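PDB 4NHB: TRAP dicarboxylate transporter-DctP subunit, which binds sn-glycerol-3-phosphate and probably delivers it, as a periplasmic solute-binding protein, to the membrane components of a TRAP transporter. Local coordinates for residues A305-R308 with S309-L312; H117-R120 with A121-K125. All blocks are in the same frame, centred on the assembly; numbering follows the deposited sequence.

Both contacts are local, each formed within one continuous stretch at a place where a helix gives way to the next element. Interaction 2 (117-125) comes first along the sequence, at the last turns of helix 115-122 and the step into helix 125-131; interaction 1 (305-312) follows much later, where helix 296-308 passes to helix 311-316. Their centres are about 21 Å apart and their nearest atoms about 9 Å, without touching. They are separate helix-end junctions, each held against a different helix: interaction 2 beside the long helix 252-286, interaction 1 against helix 176-184. Neither contains a residue of the sn-glycerol-3-phosphate pocket, although Glu-107 of that pocket lies within about 10 Å of side chains from both.

Interaction 1. Residues A305-R308 with S309-L312; sequences AGKR and SWKL
A type I beta turn from Arg-308 to Lys-311 takes the chain from helix 296-308 into helix 311-316, and Ser-309 and Trp-310 at its two central positions both reach back to the helix before it. The turn is closed by Lys-311 N donating to Arg-308 O at 3.0 Å, an almost straight bond (N-H...O 168°). Ser-309 N makes an i to i-4 bond, to Ala-305 O at 3.0 Å, whereas Trp-310 N reaches only three residues back, to Lys-307 O at 3.1 Å. The buried Ser-309 hydroxyl is turned back over the preceding turn: with chi1 at 58°, OG sits between its own N and carbonyl carbon and donates to Gly-306 O at 2.5 Å, an unusually short distance whose exact value is doubtful. The same carbonyl oxygen approaches the indole obliquely, 3.0 Å from Trp-310 CD1, while the ring N-H is taken by Pro-109 O in a neighbouring loop. In this family 7 solute-binding protein of the PBP clan the turn joins two successive helices and packs on a third, helix 176-184: Ser-309 touches Asn-180 and Phe-181, and Arg-308 NE forms a salt bridge with Glu-184. Lys-307 and Trp-310 run side by side and point the same way. The bent lysine chain brings CD over one face of the indole, toward its rim, 4.2 Å from the centroid of the six-membered ring and 20° off its normal, a CH-pi contact made by the aliphatic part of the lysine. CE continues along the benzo end of the ring, 4.0 Å from Trp-310 CH2.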
loop_
_atom_site.group_PDB
_atom_site.type_symbol
_atom_site.label_atom_id
_atom_site.label_comp_id
_atom_site.label_asym_id
_atom_site.label_seq_id
_atom_site.Cartn_x
_atom_site.Cartn_y
_atom_site.Cartn_z
ATOM N N ALA A 305 0.632 15.224 -14.706
ATOM C CA ALA A 305 1.446 15.179 -13.510
ATOM C C ALA A 305 1.955 13.759 -13.285
ATOM O O ALA A 305 3.137 13.550 -13.041
ATOM C CB ALA A 305 0.640 15.668 -12.308
ATOM N N GLY A 306 1.043 12.797 -13.381
ATOM C CA GLY A 306 1.366 11.392 -13.222
ATOM C C GLY A 306 2.395 10.879 -14.202
ATOM O O GLY A 306 3.328 10.188 -13.800
ATOM N N LYS A 307 2.202 11.181 -15.482
ATOM C CA LYS A 307 3.179 10.828 -16.512
ATOM C C LYS A 307 4.555 11.495 -16.265
ATOM O O LYS A 307 5.577 10.816 -16.311
ATOM C CB LYS A 307 2.662 11.180 -17.907
ATOM C CG LYS A 307 1.430 10.394 -18.414
ATOM C CD LYS A 307 1.380 8.969 -17.881
ATOM C CE LYS A 307 0.704 7.972 -18.840
ATOM N NZ LYS A 307 -0.517 8.487 -19.497
ATOM N N ARG A 308 4.580 12.793 -15.947
ATOM C CA ARG A 308 5.855 13.464 -15.632
ATOM C C ARG A 308 6.582 12.781 -14.479
ATOM O O ARG A 308 7.813 12.651 -14.468
ATOM C CB ARG A 308 5.645 14.941 -15.255
ATOM C CG ARG A 308 5.293 15.875 -16.392
ATOM C CD ARG A 308 5.393 17.342 -15.977
ATOM N NE ARG A 308 4.375 17.742 -15.007
ATOM C CZ ARG A 308 3.134 18.124 -15.305
ATOM N NH1 ARG A 308 2.725 18.166 -16.562
ATOM N NH2 ARG A 308 2.293 18.470 -14.334
ATOM N N SER A 309 5.810 12.358 -13.482
ATOM C CA SER A 309 6.407 11.802 -12.278
ATOM C C SER A 309 7.190 10.517 -12.564
ATOM O O SER A 309 8.000 10.108 -11.750
ATOM C CB SER A 309 5.345 11.567 -11.176
ATOM O OG SER A 309 4.294 10.693 -11.577
ATOM N N TRP A 310 6.968 9.889 -13.716
ATOM C CA TRP A 310 7.750 8.704 -14.055
ATOM C C TRP A 310 9.247 8.998 -14.229
ATOM O O TRP A 310 10.062 8.075 -14.173
ATOM C CB TRP A 310 7.202 8.008 -15.304
ATOM C CG TRP A 310 5.800 7.474 -15.141
ATOM C CD1 TRP A 310 4.964 7.666 -14.068
ATOM C CD2 TRP A 310 5.066 6.693 -16.088
ATOM N NE1 TRP A 310 3.762 7.029 -14.290
ATOM C CE2 TRP A 310 3.808 6.418 -15.518
ATOM C CE3 TRP A 310 5.361 6.178 -17.349
ATOM C CZ2 TRP A 310 2.839 5.669 -16.186
ATOM C CZ3 TRP A 310 4.408 5.437 -18.002
ATOM C CH2 TRP A 310 3.157 5.189 -17.423
ATOM N N LYS A 311 9.632 10.260 -14.432
ATOM C CA LYS A 311 11.062 10.563 -14.506
ATOM C C LYS A 311 11.725 10.064 -13.232
ATOM O O LYS A 311 12.842 9.547 -13.252
ATOM C CB LYS A 311 11.333 12.065 -14.681
ATOM C CG LYS A 311 12.817 12.452 -14.562
ATOM C CD LYS A 311 13.018 13.984 -14.528
ATOM C CE LYS A 311 14.408 14.424 -13.987
ATOM N NZ LYS A 311 15.568 13.881 -14.777
ATOM N N LEU A 312 11.024 10.201 -12.107
ATOM C CA LEU A 312 11.573 9.697 -10.864
ATOM C C LEU A 312 12.055 8.255 -11.052
ATOM O O LEU A 312 13.118 7.889 -10.555
ATOM C CB LEU A 312 10.541 9.764 -9.717
ATOM C CG LEU A 312 10.889 8.911 -8.494
ATOM C CD1 LEU A 312 12.181 9.442 -7.898
ATOM C CD2 LEU A 312 9.746 8.895 -7.440
#

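Interaction 2. Residues H117-R120 with A121-K125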
loop_
_atom_site.group_PDB
_atom_site.type_symbol
_atom_site.label_atom_id
_atom_site.label_comp_id
_atom_site.label_asym_id
_atom_site.label_seq_id
_atom_site.Cartn_x
_atom_site.Cartn_y
_atom_site.Cartn_z
ATOM N N HIS A 117 -6.402 -5.332 -13.919
ATOM C CA HIS A 117 -5.157 -5.079 -14.618
ATOM C C HIS A 117 -4.015 -5.202 -13.601
ATOM O O HIS A 117 -3.042 -5.924 -13.833
ATOM C CB HIS A 117 -5.178 -3.677 -15.291
ATOM C CG HIS A 117 -3.927 -3.335 -16.041
ATOM N ND1 HIS A 117 -3.724 -2.123 -16.653
ATOM C CD2 HIS A 117 -2.805 -4.063 -16.277
ATOM C CE1 HIS A 117 -2.536 -2.113 -17.232
ATOM N NE2 HIS A 117 -1.959 -3.280 -17.015
ATOM N N ALA A 118 -4.123 -4.483 -12.486
ATOM C CA ALA A 118 -3.051 -4.459 -11.511
ATOM C C ALA A 118 -2.811 -5.858 -10.979
ATOM O O ALA A 118 -1.686 -6.236 -10.726
ATOM C CB ALA A 118 -3.370 -3.499 -10.371
ATOM N N ARG A 119 -3.867 -6.638 -10.778
ATOM C CA ARG A 119 -3.668 -7.996 -10.246
ATOM C C ARG A 119 -2.940 -8.918 -11.228
ATOM O O ARG A 119 -2.108 -9.708 -10.803
ATOM C CB ARG A 119 -5.010 -8.635 -9.824
ATOM C CG ARG A 119 -4.828 -9.993 -9.138
ATOM C CD ARG A 119 -6.135 -10.718 -8.923
ATOM N NE ARG A 119 -5.944 -11.818 -7.983
ATOM C CZ ARG A 119 -6.927 -12.456 -7.340
ATOM N NH1 ARG A 119 -6.626 -13.429 -6.507
ATOM N NH2 ARG A 119 -8.190 -12.150 -7.537
ATOM N N ARG A 120 -3.296 -8.873 -12.518
ATOM C CA ARG A 120 -2.532 -9.586 -13.522
ATOM C C ARG A 120 -1.051 -9.225 -13.440
ATOM O O ARG A 120 -0.199 -10.100 -13.434
ATOM C CB ARG A 120 -3.060 -9.323 -14.930
ATOM C CG ARG A 120 -4.444 -9.884 -15.167
ATOM C CD ARG A 120 -4.848 -9.850 -16.641
ATOM N NE ARG A 120 -4.990 -8.510 -17.231
ATOM C CZ ARG A 120 -6.076 -7.743 -17.144
ATOM N NH1 ARG A 120 -7.142 -8.144 -16.465
ATOM N NH2 ARG A 120 -6.098 -6.567 -17.734
ATOM N N ALA A 121 -0.732 -7.940 -13.367
ATOM C CA ALA A 121 0.674 -7.523 -13.320
ATOM C C ALA A 121 1.340 -7.972 -12.031
ATOM O O ALA A 121 2.490 -8.420 -12.016
ATOM C CB ALA A 121 0.801 -5.994 -13.460
ATOM N N MET A 122 0.631 -7.838 -10.927
ATOM C CA MET A 122 1.250 -8.095 -9.647
ATOM C C MET A 122 1.430 -9.598 -9.376
ATOM O O MET A 122 2.255 -9.988 -8.554
ATOM C CB MET A 122 0.438 -7.462 -8.529
ATOM C CG MET A 122 0.483 -5.949 -8.534
ATOM S SD MET A 122 2.130 -5.352 -8.161
ATOM C CE MET A 122 2.258 -3.977 -9.287
ATOM N N GLU A 123 0.675 -10.440 -10.073
ATOM C CA GLU A 123 0.831 -11.884 -9.934
ATOM C C GLU A 123 1.653 -12.433 -11.092
ATOM O O GLU A 123 1.783 -13.663 -11.270
ATOM C CB GLU A 123 -0.550 -12.570 -9.901
ATOM C CG GLU A 123 -1.333 -12.275 -8.630
ATOM C CD GLU A 123 -2.719 -12.928 -8.591
ATOM O OE1 GLU A 123 -3.173 -13.520 -9.621
ATOM O OE2 GLU A 123 -3.346 -12.840 -7.519
ATOM N N GLY A 124 2.175 -11.516 -11.904
ATOM C CA GLY A 124 2.845 -11.865 -13.133
ATOM C C GLY A 124 4.241 -11.283 -13.153
ATOM O O GLY A 124 4.908 -11.135 -12.107
ATOM N N LYS A 125 4.671 -10.918 -14.346
ATOM C CA LYS A 125 6.059 -10.583 -14.599
ATOM C C LYS A 125 6.428 -9.222 -13.979
ATOM O O LYS A 125 7.584 -8.975 -13.668
ATOM C CB LYS A 125 6.314 -10.556 -16.112
ATOM C CG LYS A 125 7.788 -10.466 -16.520
ATOM C CD LYS A 125 8.555 -11.784 -16.263
ATOM C CE LYS A 125 10.030 -11.701 -16.711
ATOM N NZ LYS A 125 10.180 -10.965 -17.996
#
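Arg-119 and Glu-123 form an i to i+4 salt bridge across the C-terminal end of helix 115-122. Ala-121, between them in sequence, turns its methyl group to Phe-112 in the loop before the helix; its N donates to His-117 O at 3.1 Å, and its CB lies 3.7 Å from Ala-118 O. Glu-123, the first residue to leave helical backbone angles, keeps the i to i-4 pattern through its N, which reaches Arg-119 O at 3.0 Å. The two residues are therefore joined twice, once by backbone and once by side chain. Arg-119 starts with CG anti to its N (chi1 -174°) and stays extended as far as NE, and this carries its chain across the glutamate at an angle: CG lies 3.6 Å from Glu-123 OE2. Farther out, Asp-267 of helix 252-286 pairs with Arg-119 NH1 and also lies close to Glu-123 OE2, so the arginine probably offsets the repulsion between the two acids. Trp-270 of the same long helix packs on Arg-119, Ala-118 and Met-122. Guanidinium and carboxylate planes are turned 72° apart: Arg-119 NE donates to Glu-123 OE2 at 2.8 Å with an N-H...O angle of 174°, the oxygen lying in the guanidinium plane while NE sits above the plane of the carboxylate.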